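Local atomic coordinates of pesticidal crystal protein Cry2Aa (Bacillus thuringiensis serovar kurstaki, PDB entry 1I5P), a protein that kills dipteran and lepidopteran larvae by binding to their midgut epithelial cells and promoting colloid-osmotic lysis. Residues R72-L77 with E126-V131; P372-W377 with Q399-L404; H443-R448 with N505-T510; L547-I552 with S569-T574. All blocks are in the same frame, centred on the assembly; numbering follows the deposited sequence.

Interaction 1: residues R72-L77 with E126-V131; sequences RILSEL and EFNQQV
Arg72 reaches across to the helix of residues 126-131 and meets Asn128 through weak polar contacts. Its chain is extended from CG to NE, with CG anti to the backbone N (chi1 -167°), and this carries the guanidinium to Asn128. Arg72 NH2 makes a weak hydrogen bond of 3.4 Å to Asn128 OD1, which lies near the guanidinium plane at its edge, and a second weak one of 3.5 Å to Asn128 O. A water ties the same pair together: it accepts from Arg72 NE and donates to Asn128 OD1, at 3.0 Å from each. The guanidinium and amide planes are 61° apart. The firmer partner of Arg72 is Asp132, one residue beyond the segment, in a salt bridge through NH1.

Packing contacts surround this. Val131 CG1 sits over one face of the guanidinium, 3.7 Å from Arg72 NH2, and Asn128 ND2 rests 3.5 Å from Ser75 CA. The apolar touch is Leu74 CD2 on Phe127 CD2 at 3.8 Å, the two side chains crossing at about a right angle.

In the N-terminal helical bundle, the loop residue Arg72 and the start of helix 74-81 thus meet helix 107-135 around the buried Asn128 amide, with the arginine's charge probably balanced mainly by Asp132.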
loop_
_atom_site.group_PDB
_atom_site.type_symbol
_atom_site.label_atom_id
_atom_site.label_comp_id
_atom_site.label_asym_id
_atom_site.label_seq_id
_atom_site.Cartn_x
_atom_site.Cartn_y
_atom_site.Cartn_z
ATOM N N ARG A 72 -12.653 -19.397 -8.226
ATOM C CA ARG A 72 -13.811 -19.146 -7.385
ATOM C C ARG A 72 -13.398 -18.509 -6.064
ATOM O O ARG A 72 -12.620 -19.081 -5.292
ATOM C CB ARG A 72 -14.562 -20.453 -7.132
ATOM C CG ARG A 72 -15.938 -20.275 -6.532
ATOM C CD ARG A 72 -16.598 -21.625 -6.273
ATOM N NE ARG A 72 -17.894 -21.478 -5.611
ATOM C CZ ARG A 72 -18.630 -22.495 -5.174
ATOM N NH1 ARG A 72 -18.204 -23.743 -5.323
ATOM N NH2 ARG A 72 -19.795 -22.262 -4.587
ATOM N N ILE A 73 -13.935 -17.323 -5.810
ATOM C CA ILE A 73 -13.607 -16.574 -4.606
ATOM C C ILE A 73 -14.675 -16.577 -3.516
ATOM O O ILE A 73 -14.375 -16.820 -2.349
ATOM C CB ILE A 73 -13.319 -15.088 -4.952
ATOM C CG1 ILE A 73 -12.105 -14.976 -5.873
ATOM C CG2 ILE A 73 -13.083 -14.291 -3.675
ATOM C CD1 ILE A 73 -11.883 -13.562 -6.422
ATOM N N LEU A 74 -15.916 -16.301 -3.905
ATOM C CA LEU A 74 -17.019 -16.178 -2.953
ATOM C C LEU A 74 -17.170 -17.214 -1.844
ATOM O O LEU A 74 -17.409 -16.850 -0.694
ATOM C CB LEU A 74 -18.351 -16.043 -3.696
ATOM C CG LEU A 74 -19.455 -15.403 -2.837
ATOM C CD1 LEU A 74 -19.059 -13.960 -2.513
ATOM C CD2 LEU A 74 -20.794 -15.443 -3.558
ATOM N N SER A 75 -17.034 -18.496 -2.164
ATOM C CA SER A 75 -17.193 -19.520 -1.134
ATOM C C SER A 75 -16.154 -19.425 -0.019
ATOM O O SER A 75 -16.503 -19.453 1.160
ATOM C CB SER A 75 -17.156 -20.917 -1.747
ATOM O OG SER A 75 -17.412 -21.882 -0.747
ATOM N N GLU A 76 -14.882 -19.315 -0.380
ATOM C CA GLU A 76 -13.842 -19.218 0.631
ATOM C C GLU A 76 -13.873 -17.852 1.304
ATOM O O GLU A 76 -13.624 -17.742 2.501
ATOM C CB GLU A 76 -12.471 -19.497 0.008
ATOM C CG GLU A 76 -12.286 -20.964 -0.367
ATOM C CD GLU A 76 -11.048 -21.225 -1.208
ATOM O OE1 GLU A 76 -10.871 -22.375 -1.662
ATOM O OE2 GLU A 76 -10.256 -20.287 -1.416
ATOM N N LEU A 77 -14.195 -16.813 0.543
ATOM C CA LEU A 77 -14.266 -15.477 1.118
ATOM C C LEU A 77 -15.274 -15.465 2.261
ATOM O O LEU A 77 -14.994 -14.956 3.348
ATOM C CB LEU A 77 -14.688 -14.454 0.066
ATOM C CG LEU A 77 -15.002 -13.065 0.630
ATOM C CD1 LEU A 77 -13.784 -12.503 1.359
ATOM C CD2 LEU A 77 -15.424 -12.149 -0.505
ATOM N N GLU A 126 -26.419 -19.379 1.007
ATOM C CA GLU A 126 -27.459 -20.041 0.226
ATOM C C GLU A 126 -27.034 -20.191 -1.230
ATOM O O GLU A 126 -27.217 -21.254 -1.830
ATOM C CB GLU A 126 -28.769 -19.247 0.315
ATOM C CG GLU A 126 -29.460 -19.365 1.670
ATOM C CD GLU A 126 -30.485 -18.264 1.923
ATOM O OE1 GLU A 126 -30.577 -17.323 1.104
ATOM O OE2 GLU A 126 -31.190 -18.336 2.952
ATOM N N PHE A 127 -26.466 -19.128 -1.794
ATOM C CA PHE A 127 -26.013 -19.158 -3.179
ATOM C C PHE A 127 -24.928 -20.206 -3.390
ATOM O O PHE A 127 -25.040 -21.051 -4.278
ATOM C CB PHE A 127 -25.462 -17.800 -3.615
ATOM C CG PHE A 127 -24.780 -17.839 -4.958
ATOM C CD1 PHE A 127 -25.528 -17.930 -6.127
ATOM C CD2 PHE A 127 -23.389 -17.862 -5.048
ATOM C CE1 PHE A 127 -24.906 -18.048 -7.371
ATOM C CE2 PHE A 127 -22.756 -17.982 -6.288
ATOM C CZ PHE A 127 -23.519 -18.075 -7.451
ATOM N N ASN A 128 -23.875 -20.150 -2.579
ATOM C CA ASN A 128 -22.781 -21.103 -2.713
ATOM C C ASN A 128 -23.220 -22.551 -2.498
ATOM O O ASN A 128 -22.730 -23.448 -3.179
ATOM C CB ASN A 128 -21.642 -20.737 -1.759
ATOM C CG ASN A 128 -20.917 -19.468 -2.178
ATOM O OD1 ASN A 128 -20.647 -19.259 -3.359
ATOM N ND2 ASN A 128 -20.588 -18.621 -1.207
ATOM N N GLN A 129 -24.149 -22.774 -1.570
ATOM C CA GLN A 129 -24.648 -24.121 -1.315
ATOM C C GLN A 129 -25.447 -24.616 -2.516
ATOM O O GLN A 129 -25.368 -25.784 -2.891
ATOM C CB GLN A 129 -25.517 -24.147 -0.050
ATOM C CG GLN A 129 -24.706 -24.288 1.231
ATOM C CD GLN A 129 -25.522 -24.069 2.495
ATOM O OE1 GLN A 129 -26.664 -23.604 2.445
ATOM N NE2 GLN A 129 -24.926 -24.384 3.641
ATOM N N GLN A 130 -26.216 -23.715 -3.118
ATOM C CA GLN A 130 -27.018 -24.050 -4.284
ATOM C C GLN A 130 -26.110 -24.436 -5.446
ATOM O O GLN A 130 -26.394 -25.379 -6.186
ATOM C CB GLN A 130 -27.905 -22.863 -4.669
ATOM C CG GLN A 130 -29.226 -22.823 -3.920
ATOM C CD GLN A 130 -29.869 -21.448 -3.918
ATOM O OE1 GLN A 130 -29.606 -20.623 -4.789
ATOM N NE2 GLN A 130 -30.730 -21.202 -2.939
ATOM N N VAL A 131 -25.012 -23.703 -5.599
ATOM C CA VAL A 131 -24.059 -23.993 -6.654
ATOM C C VAL A 131 -23.485 -25.386 -6.430
ATOM O O VAL A 131 -23.509 -26.229 -7.329
ATOM C CB VAL A 131 -22.893 -22.970 -6.665
ATOM C CG1 VAL A 131 -21.738 -23.495 -7.511
ATOM C CG2 VAL A 131 -23.375 -21.643 -7.214
HETATM O O HOH W 1 -18.925 -18.623 -5.775
#

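Interaction 2: residues P372-W377 with Q399-L404; sequences PFVRSW and QTTLSL
Gln399 has CG anti to its own N (chi1 -178°) and an extended chain, while Trp377 has CG anti to the carbonyl carbon (chi1 -71°), which leaves the edge of its six-membered ring at Gln399. Gln399 CB lies at that edge, in the indole plane, 3.6 Å from Trp377 CZ3. Further out, Gln399 OE1 comes within 3.5 Å of Trp377 CH2, the amide and ring planes 55° apart. That oxygen accepts a hydrogen bond from Arg405, whose side chain also makes a cation-pi contact with Trp377.

The backbone carries a classic beta bulge between antiparallel strands 373-377 and 397-400, the middle pair of a four-stranded sheet in the middle, beta-prism domain. Two successive residues, Val374 and Arg375, stand opposite the single residue Gln399, whose O accepts from Val374 N at 2.9 Å and from Arg375 N at 3.3 Å. The first donor lies in the carbonyl plane and the second is tilted out of it. Gln399 N returns a bond to Arg375 O.

Beyond the bulge, Phe373 and Thr400 form a non-hydrogen-bonded pair with diverging side chains, though Thr400 CG2 still reaches Phe373 CD2 at 3.7 Å. Thr401 N then bonds to Pro372 O at 2.9 Å, where the strand gives way to a turn. The methyl Thr401 CG2 touches both Pro372 CG and Val374 CG1, each at 3.8 Å, and the Val374 and Thr401 side chains cross at about a right angle.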
loop_
_atom_site.group_PDB
_atom_site.type_symbol
_atom_site.label_atom_id
_atom_site.label_comp_id
_atom_site.label_asym_id
_atom_site.label_seq_id
_atom_site.Cartn_x
_atom_site.Cartn_y
_atom_site.Cartn_z
ATOM N N PRO A 372 16.074 -6.815 5.869
ATOM C CA PRO A 372 15.488 -5.477 5.824
ATOM C C PRO A 372 14.841 -5.071 7.144
ATOM O O PRO A 372 14.566 -5.912 8.003
ATOM C CB PRO A 372 14.449 -5.600 4.719
ATOM C CG PRO A 372 13.969 -7.014 4.910
ATOM C CD PRO A 372 15.285 -7.754 5.055
ATOM N N PHE A 373 14.600 -3.776 7.292
ATOM C CA PHE A 373 13.947 -3.250 8.482
ATOM C C PHE A 373 12.468 -3.605 8.350
ATOM O O PHE A 373 11.933 -3.605 7.237
ATOM C CB PHE A 373 14.098 -1.728 8.540
ATOM C CG PHE A 373 15.479 -1.264 8.903
ATOM C CD1 PHE A 373 16.243 -0.544 7.995
ATOM C CD2 PHE A 373 16.006 -1.523 10.167
ATOM C CE1 PHE A 373 17.511 -0.083 8.338
ATOM C CE2 PHE A 373 17.271 -1.068 10.522
ATOM C CZ PHE A 373 18.026 -0.347 9.608
ATOM N N VAL A 374 11.809 -3.916 9.465
ATOM C CA VAL A 374 10.383 -4.242 9.435
ATOM C C VAL A 374 9.603 -3.564 10.561
ATOM O O VAL A 374 8.385 -3.369 10.455
ATOM C CB VAL A 374 10.142 -5.784 9.507
ATOM C CG1 VAL A 374 10.622 -6.444 8.223
ATOM C CG2 VAL A 374 10.863 -6.392 10.711
ATOM N N ARG A 375 10.302 -3.176 11.622
ATOM C CA ARG A 375 9.641 -2.559 12.763
ATOM C C ARG A 375 10.352 -1.289 13.225
ATOM O O ARG A 375 11.585 -1.231 13.240
ATOM C CB ARG A 375 9.582 -3.584 13.902
ATOM C CG ARG A 375 8.745 -3.190 15.103
ATOM C CD ARG A 375 8.784 -4.297 16.151
ATOM N NE ARG A 375 8.113 -5.531 15.730
ATOM C CZ ARG A 375 6.834 -5.809 15.968
ATOM N NH1 ARG A 375 6.077 -4.935 16.622
ATOM N NH2 ARG A 375 6.315 -6.974 15.585
ATOM N N SER A 376 9.576 -0.270 13.598
ATOM C CA SER A 376 10.150 0.992 14.069
ATOM C C SER A 376 9.473 1.517 15.340
ATOM O O SER A 376 8.322 1.189 15.621
ATOM C CB SER A 376 10.037 2.057 12.981
ATOM O OG SER A 376 8.674 2.375 12.733
ATOM N N TRP A 377 10.213 2.321 16.099
ATOM C CA TRP A 377 9.729 2.972 17.321
ATOM C C TRP A 377 9.994 4.454 17.067
ATOM O O TRP A 377 11.142 4.866 16.921
ATOM C CB TRP A 377 10.519 2.505 18.545
ATOM C CG TRP A 377 10.236 1.088 18.937
ATOM C CD1 TRP A 377 9.355 0.659 19.886
ATOM C CD2 TRP A 377 10.831 -0.088 18.379
ATOM N NE1 TRP A 377 9.365 -0.712 19.957
ATOM C CE2 TRP A 377 10.259 -1.196 19.042
ATOM C CE3 TRP A 377 11.789 -0.312 17.380
ATOM C CZ2 TRP A 377 10.618 -2.515 18.739
ATOM C CZ3 TRP A 377 12.145 -1.622 17.079
ATOM C CH2 TRP A 377 11.559 -2.706 17.757
ATOM N N GLN A 399 14.282 -2.061 13.688
ATOM C CA GLN A 399 14.692 -3.443 13.862
ATOM C C GLN A 399 14.474 -4.204 12.558
ATOM O O GLN A 399 13.489 -3.980 11.851
ATOM C CB GLN A 399 13.885 -4.063 15.002
ATOM C CG GLN A 399 14.223 -5.490 15.348
ATOM C CD GLN A 399 13.541 -5.917 16.631
ATOM O OE1 GLN A 399 13.847 -5.399 17.708
ATOM N NE2 GLN A 399 12.605 -6.850 16.525
ATOM N N THR A 400 15.404 -5.105 12.255
ATOM C CA THR A 400 15.370 -5.899 11.031
ATOM C C THR A 400 14.698 -7.254 11.214
ATOM O O THR A 400 14.363 -7.641 12.330
ATOM C CB THR A 400 16.797 -6.145 10.521
ATOM O OG1 THR A 400 17.475 -7.038 11.414
ATOM C CG2 THR A 400 17.571 -4.832 10.451
ATOM N N THR A 401 14.504 -7.965 10.105
ATOM C CA THR A 401 13.897 -9.294 10.127
ATOM C C THR A 401 14.679 -10.108 11.143
ATOM O O THR A 401 14.173 -11.060 11.732
ATOM C CB THR A 401 14.005 -9.978 8.755
ATOM O OG1 THR A 401 15.358 -9.899 8.286
ATOM C CG2 THR A 401 13.083 -9.303 7.753
ATOM N N LEU A 402 15.935 -9.723 11.319
ATOM C CA LEU A 402 16.787 -10.350 12.301
ATOM C C LEU A 402 16.553 -9.392 13.464
ATOM O O LEU A 402 16.469 -8.184 13.258
ATOM C CB LEU A 402 18.243 -10.298 11.846
ATOM C CG LEU A 402 19.210 -11.282 12.501
ATOM C CD1 LEU A 402 20.630 -10.912 12.103
ATOM C CD2 LEU A 402 19.052 -11.246 14.017
ATOM N N SER A 403 16.437 -9.904 14.678
ATOM C CA SER A 403 16.181 -9.029 15.814
ATOM C C SER A 403 17.202 -7.909 16.021
ATOM O O SER A 403 17.286 -7.337 17.104
ATOM C CB SER A 403 16.053 -9.869 17.078
ATOM O OG SER A 403 14.975 -10.780 16.938
ATOM N N LEU A 404 17.971 -7.595 14.983
ATOM C CA LEU A 404 18.966 -6.532 15.062
ATOM C C LEU A 404 18.272 -5.187 15.142
ATOM O O LEU A 404 17.485 -4.828 14.270
ATOM C CB LEU A 404 19.885 -6.562 13.841
ATOM C CG LEU A 404 21.053 -7.553 13.817
ATOM C CD1 LEU A 404 22.349 -6.776 13.954
ATOM C CD2 LEU A 404 20.916 -8.591 14.928
#

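Interaction 3: residues H443-R448 with N505-T510; sequences HYNQIR and NNQTRT
Tyr444 and Thr510 join the two loops through one backbone hydrogen bond, Tyr444 N to Thr510 O, 2.7 Å long and nearly straight (165°), next to a short 3-10 turn at residues 507-508.

His443 carries most of the side-chain contact. Its CG sits between the backbone N and the carbonyl carbon (chi1 62°), a position that lays the imidazole beside the 3-10 turn. Thr508 CA stands over the centre of one ring face, 3.6 Å from the His443 centroid and 12° off the ring normal, a CH-pi contact. Gln446 CB covers the opposite face, so the ring is sandwiched between the two. The methyl Thr508 CG2 adds a touch of 3.8 Å on His443 NE2. His443 ND1 comes within 2.8 Å of Gln507 O, but the angle is too poor for a hydrogen bond; it donates instead, in a bent bond of 2.8 Å, to Tyr444 O of its own loop.

The Tyr444 ring meets Gln507 at its edge, where Gln507 OE1 lies 3.8 Å from Tyr444 CD2, and Thr510 CG2 packs against Tyr444 CB at 4.1 Å. The phenol end goes elsewhere: Tyr444 OH bonds to Ile499 O.

The loops belong to the middle and C-terminal domains, so this is an interdomain contact. One backbone bond crosses it, and with carbon on both faces of the imidazole the rest is mainly van der Waals and CH-pi contact.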
loop_
_atom_site.group_PDB
_atom_site.type_symbol
_atom_site.label_atom_id
_atom_site.label_comp_id
_atom_site.label_asym_id
_atom_site.label_seq_id
_atom_site.Cartn_x
_atom_site.Cartn_y
_atom_site.Cartn_z
ATOM N N HIS A 443 9.674 16.895 -6.178
ATOM C CA HIS A 443 9.526 16.134 -7.409
ATOM C C HIS A 443 10.177 14.781 -7.170
ATOM O O HIS A 443 10.698 14.526 -6.078
ATOM C CB HIS A 443 10.175 16.863 -8.599
ATOM C CG HIS A 443 11.653 17.068 -8.472
ATOM N ND1 HIS A 443 12.564 16.041 -8.601
ATOM C CD2 HIS A 443 12.380 18.191 -8.259
ATOM C CE1 HIS A 443 13.788 16.523 -8.475
ATOM N NE2 HIS A 443 13.704 17.825 -8.266
ATOM N N TYR A 444 10.142 13.910 -8.176
ATOM C CA TYR A 444 10.717 12.574 -8.058
ATOM C C TYR A 444 12.162 12.619 -7.554
ATOM O O TYR A 444 13.023 13.267 -8.151
ATOM C CB TYR A 444 10.661 11.863 -9.410
ATOM C CG TYR A 444 10.983 10.387 -9.343
ATOM C CD1 TYR A 444 10.040 9.466 -8.874
ATOM C CD2 TYR A 444 12.231 9.908 -9.748
ATOM C CE1 TYR A 444 10.333 8.099 -8.813
ATOM C CE2 TYR A 444 12.537 8.547 -9.690
ATOM C CZ TYR A 444 11.580 7.648 -9.224
ATOM O OH TYR A 444 11.873 6.308 -9.181
ATOM N N ASN A 445 12.413 11.925 -6.444
ATOM C CA ASN A 445 13.738 11.861 -5.838
ATOM C C ASN A 445 14.419 13.207 -5.648
ATOM O O ASN A 445 15.643 13.302 -5.717
ATOM C CB ASN A 445 14.657 10.944 -6.656
ATOM C CG ASN A 445 14.305 9.480 -6.500
ATOM O OD1 ASN A 445 14.927 8.608 -7.111
ATOM N ND2 ASN A 445 13.304 9.200 -5.673
ATOM N N GLN A 446 13.638 14.251 -5.412
ATOM C CA GLN A 446 14.239 15.552 -5.192
ATOM C C GLN A 446 14.945 15.551 -3.854
ATOM O O GLN A 446 14.396 15.093 -2.853
ATOM C CB GLN A 446 13.186 16.659 -5.198
ATOM C CG GLN A 446 13.699 17.981 -4.633
ATOM C CD GLN A 446 12.832 19.159 -5.016
ATOM O OE1 GLN A 446 11.611 19.036 -5.134
ATOM N NE2 GLN A 446 13.456 20.315 -5.196
ATOM N N ILE A 447 16.171 16.056 -3.843
ATOM C CA ILE A 447 16.936 16.130 -2.614
ATOM C C ILE A 447 16.864 17.564 -2.110
ATOM O O ILE A 447 17.522 18.456 -2.642
ATOM C CB ILE A 447 18.407 15.735 -2.841
ATOM C CG1 ILE A 447 18.482 14.301 -3.378
ATOM C CG2 ILE A 447 19.184 15.863 -1.541
ATOM C CD1 ILE A 447 17.882 13.248 -2.449
ATOM N N ARG A 448 16.038 17.784 -1.094
ATOM C CA ARG A 448 15.882 19.114 -0.516
ATOM C C ARG A 448 15.973 18.991 1.000
ATOM O O ARG A 448 15.435 18.048 1.585
ATOM C CB ARG A 448 14.521 19.710 -0.901
ATOM C CG ARG A 448 14.447 21.226 -0.775
ATOM C CD ARG A 448 13.018 21.722 -0.525
ATOM N NE ARG A 448 12.097 21.473 -1.637
ATOM C CZ ARG A 448 10.776 21.629 -1.556
ATOM N NH1 ARG A 448 10.226 22.027 -0.416
ATOM N NH2 ARG A 448 10.003 21.389 -2.606
ATOM N N ASN A 505 14.407 10.475 -16.370
ATOM C CA ASN A 505 14.973 11.773 -16.719
ATOM C C ASN A 505 13.900 12.836 -16.490
ATOM O O ASN A 505 12.767 12.502 -16.136
ATOM C CB ASN A 505 15.460 11.791 -18.177
ATOM C CG ASN A 505 14.363 11.490 -19.176
ATOM O OD1 ASN A 505 14.624 11.393 -20.375
ATOM N ND2 ASN A 505 13.137 11.346 -18.699
ATOM N N ASN A 506 14.244 14.106 -16.681
ATOM C CA ASN A 506 13.282 15.180 -16.463
ATOM C C ASN A 506 12.705 15.022 -15.054
ATOM O O ASN A 506 11.509 15.205 -14.837
ATOM C CB ASN A 506 12.144 15.096 -17.491
ATOM C CG ASN A 506 12.612 15.355 -18.919
ATOM O OD1 ASN A 506 11.908 15.034 -19.881
ATOM N ND2 ASN A 506 13.788 15.947 -19.060
ATOM N N GLN A 507 13.557 14.679 -14.094
ATOM C CA GLN A 507 13.098 14.473 -12.720
ATOM C C GLN A 507 12.468 15.696 -12.062
ATOM O O GLN A 507 11.587 15.551 -11.215
ATOM C CB GLN A 507 14.242 13.951 -11.848
ATOM C CG GLN A 507 14.681 12.542 -12.221
ATOM C CD GLN A 507 15.865 12.060 -11.407
ATOM O OE1 GLN A 507 15.711 11.312 -10.435
ATOM N NE2 GLN A 507 17.058 12.486 -11.800
ATOM N N THR A 508 12.897 16.895 -12.450
ATOM C CA THR A 508 12.337 18.101 -11.849
ATOM C C THR A 508 10.910 18.349 -12.310
ATOM O O THR A 508 10.187 19.138 -11.700
ATOM C CB THR A 508 13.163 19.350 -12.191
ATOM O OG1 THR A 508 13.122 19.572 -13.606
ATOM C CG2 THR A 508 14.603 19.178 -11.734
ATOM N N ARG A 509 10.514 17.676 -13.388
ATOM C CA ARG A 509 9.172 17.825 -13.932
ATOM C C ARG A 509 8.370 16.535 -13.771
ATOM O O ARG A 509 7.327 16.367 -14.394
ATOM C CB ARG A 509 9.242 18.204 -15.416
ATOM C CG ARG A 509 10.083 19.450 -15.729
ATOM C CD ARG A 509 9.312 20.740 -15.509
ATOM N NE ARG A 509 8.093 20.783 -16.313
ATOM C CZ ARG A 509 8.065 20.875 -17.638
ATOM N NH1 ARG A 509 9.196 20.943 -18.332
ATOM N NH2 ARG A 509 6.900 20.879 -18.271
ATOM N N THR A 510 8.854 15.627 -12.930
ATOM C CA THR A 510 8.172 14.353 -12.696
ATOM C C THR A 510 7.801 14.239 -11.224
ATOM O O THR A 510 8.651 14.396 -10.350
ATOM C CB THR A 510 9.072 13.156 -13.088
ATOM O OG1 THR A 510 9.357 13.218 -14.491
ATOM C CG2 THR A 510 8.378 11.832 -12.772
#

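Interaction 4: residues L547-I552 with S569-T574; sequences LRVSSI and SNVNTT
Thr573 sets its side chain against Ser551, where strand 541-550 runs out. From CB, 3.8 Å from Ser551 N, the branches part. OG1 lies between the backbone N and the carbonyl carbon (chi1 66°), where it accepts a nearly straight hydrogen bond from Ser551 N, 2.7 Å long at 170°. The same hydroxyl bonds to Arg586 O. The other branch, CG2, rests 3.6 Å from Val549 O. Thr573 N returns a bond of 2.8 Å to Ser551 O, so Ser551 and Thr573 are held by two bonds, one of them to a side chain.

Close by, Asn572 OD1 accepts from Thr574 N at 2.9 Å, in the carbonyl plane, an Asx turn that holds the amide oxygen close to the backbone of Thr574. Earlier in both segments, Val549 CG2 meets Val571 CG1 at 3.9 Å.

The contact joins two strand ends in the C-terminal jelly-roll sandwich: Val549 also packs on strands 585-597 and 617-626, while Val571 lies against Ile557 of strand 555-561.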
loop_
_atom_site.group_PDB
_atom_site.type_symbol
_atom_site.label_atom_id
_atom_site.label_comp_id
_atom_site.label_asym_id
_atom_site.label_seq_id
_atom_site.Cartn_x
_atom_site.Cartn_y
_atom_site.Cartn_z
ATOM N N LEU A 547 0.085 -1.466 -19.809
ATOM C CA LEU A 547 0.458 -0.294 -19.039
ATOM C C LEU A 547 -0.824 0.374 -18.592
ATOM O O LEU A 547 -1.661 0.740 -19.419
ATOM C CB LEU A 547 1.293 0.688 -19.869
ATOM C CG LEU A 547 2.686 0.212 -20.307
ATOM C CD1 LEU A 547 3.438 1.367 -20.942
ATOM C CD2 LEU A 547 3.464 -0.319 -19.111
ATOM N N ARG A 548 -0.995 0.484 -17.279
ATOM C CA ARG A 548 -2.165 1.150 -16.730
ATOM C C ARG A 548 -1.766 2.614 -16.679
ATOM O O ARG A 548 -0.811 2.985 -15.996
ATOM C CB ARG A 548 -2.499 0.632 -15.325
ATOM C CG ARG A 548 -3.627 1.406 -14.649
ATOM C CD ARG A 548 -4.283 0.623 -13.515
ATOM N NE ARG A 548 -5.057 -0.516 -14.006
ATOM C CZ ARG A 548 -5.839 -1.279 -13.246
ATOM N NH1 ARG A 548 -5.960 -1.030 -11.950
ATOM N NH2 ARG A 548 -6.505 -2.293 -13.785
ATOM N N VAL A 549 -2.487 3.446 -17.420
ATOM C CA VAL A 549 -2.160 4.860 -17.471
ATOM C C VAL A 549 -3.388 5.744 -17.514
ATOM O O VAL A 549 -4.502 5.286 -17.785
ATOM C CB VAL A 549 -1.313 5.192 -18.726
ATOM C CG1 VAL A 549 -0.238 4.133 -18.936
ATOM C CG2 VAL A 549 -2.220 5.283 -19.956
ATOM N N SER A 550 -3.162 7.026 -17.256
ATOM C CA SER A 550 -4.222 8.019 -17.305
ATOM C C SER A 550 -3.679 9.170 -18.140
ATOM O O SER A 550 -2.561 9.633 -17.913
ATOM C CB SER A 550 -4.580 8.517 -15.905
ATOM O OG SER A 550 -5.592 9.509 -15.977
ATOM N N SER A 551 -4.464 9.621 -19.108
ATOM C CA SER A 551 -4.035 10.711 -19.969
ATOM C C SER A 551 -5.233 11.575 -20.346
ATOM O O SER A 551 -5.967 11.261 -21.284
ATOM C CB SER A 551 -3.373 10.143 -21.231
ATOM O OG SER A 551 -2.869 11.176 -22.062
ATOM N N ILE A 552 -5.438 12.653 -19.597
ATOM C CA ILE A 552 -6.545 13.554 -19.882
ATOM C C ILE A 552 -6.053 14.487 -20.978
ATOM O O ILE A 552 -5.811 15.671 -20.759
ATOM C CB ILE A 552 -6.948 14.364 -18.643
ATOM C CG1 ILE A 552 -6.986 13.449 -17.416
ATOM C CG2 ILE A 552 -8.309 15.007 -18.872
ATOM C CD1 ILE A 552 -7.895 12.241 -17.573
ATOM N N SER A 569 0.012 5.355 -30.158
ATOM C CA SER A 569 -0.356 6.751 -30.358
ATOM C C SER A 569 -1.787 7.064 -29.962
ATOM O O SER A 569 -2.623 6.176 -29.833
ATOM C CB SER A 569 -0.153 7.136 -31.824
ATOM O OG SER A 569 1.170 6.864 -32.241
ATOM N N ASN A 570 -2.056 8.350 -29.779
ATOM C CA ASN A 570 -3.382 8.816 -29.419
ATOM C C ASN A 570 -3.886 8.187 -28.130
ATOM O O ASN A 570 -5.055 7.820 -28.020
ATOM C CB ASN A 570 -4.359 8.527 -30.561
ATOM C CG ASN A 570 -3.917 9.152 -31.870
ATOM O OD1 ASN A 570 -3.607 10.343 -31.928
ATOM N ND2 ASN A 570 -3.887 8.349 -32.929
ATOM N N VAL A 571 -2.995 8.050 -27.157
ATOM C CA VAL A 571 -3.389 7.489 -25.877
ATOM C C VAL A 571 -4.146 8.600 -25.166
ATOM O O VAL A 571 -3.590 9.656 -24.880
ATOM C CB VAL A 571 -2.163 7.076 -25.038
ATOM C CG1 VAL A 571 -2.605 6.630 -23.649
ATOM C CG2 VAL A 571 -1.418 5.950 -25.740
ATOM N N ASN A 572 -5.425 8.367 -24.904
ATOM C CA ASN A 572 -6.248 9.367 -24.240
ATOM C C ASN A 572 -7.307 8.658 -23.424
ATOM O O ASN A 572 -8.127 7.923 -23.973
ATOM C CB ASN A 572 -6.927 10.264 -25.275
ATOM C CG ASN A 572 -7.443 11.549 -24.676
ATOM O OD1 ASN A 572 -8.037 11.552 -23.597
ATOM N ND2 ASN A 572 -7.224 12.657 -25.379
ATOM N N THR A 573 -7.298 8.883 -22.115
ATOM C CA THR A 573 -8.260 8.229 -21.234
ATOM C C THR A 573 -9.316 9.193 -20.713
ATOM O O THR A 573 -9.947 8.939 -19.687
ATOM C CB THR A 573 -7.548 7.593 -20.029
ATOM O OG1 THR A 573 -6.979 8.627 -19.216
ATOM C CG2 THR A 573 -6.436 6.658 -20.501
ATOM N N THR A 574 -9.505 10.302 -21.423
ATOM C CA THR A 574 -10.495 11.301 -21.031
ATOM C C THR A 574 -11.869 10.659 -20.886
ATOM O O THR A 574 -12.519 10.797 -19.847
ATOM C CB THR A 574 -10.596 12.433 -22.071
ATOM O OG1 THR A 574 -9.334 13.107 -22.172
ATOM C CG2 THR A 574 -11.661 13.430 -21.660
#

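Overall arrangement
The four contacts follow one another along the chain, each closing before the next opens, and pass through the three domains of the toxin. Interaction 1 joins two helices of the N-terminal bundle; interaction 2 lies in a sheet of the middle domain, its centre about 40 Å away. Interaction 3 bridges the middle and C-terminal domains, and interaction 4 belongs to the C-terminal sandwich. Interactions 3 and 4 are the closest pair, with centres about 22 Å apart, and interactions 1 and 3 the most distant at about 49 Å. None touches another. Three thus join parts within a domain, while interaction 3 is where the middle and C-terminal domains touch in this set.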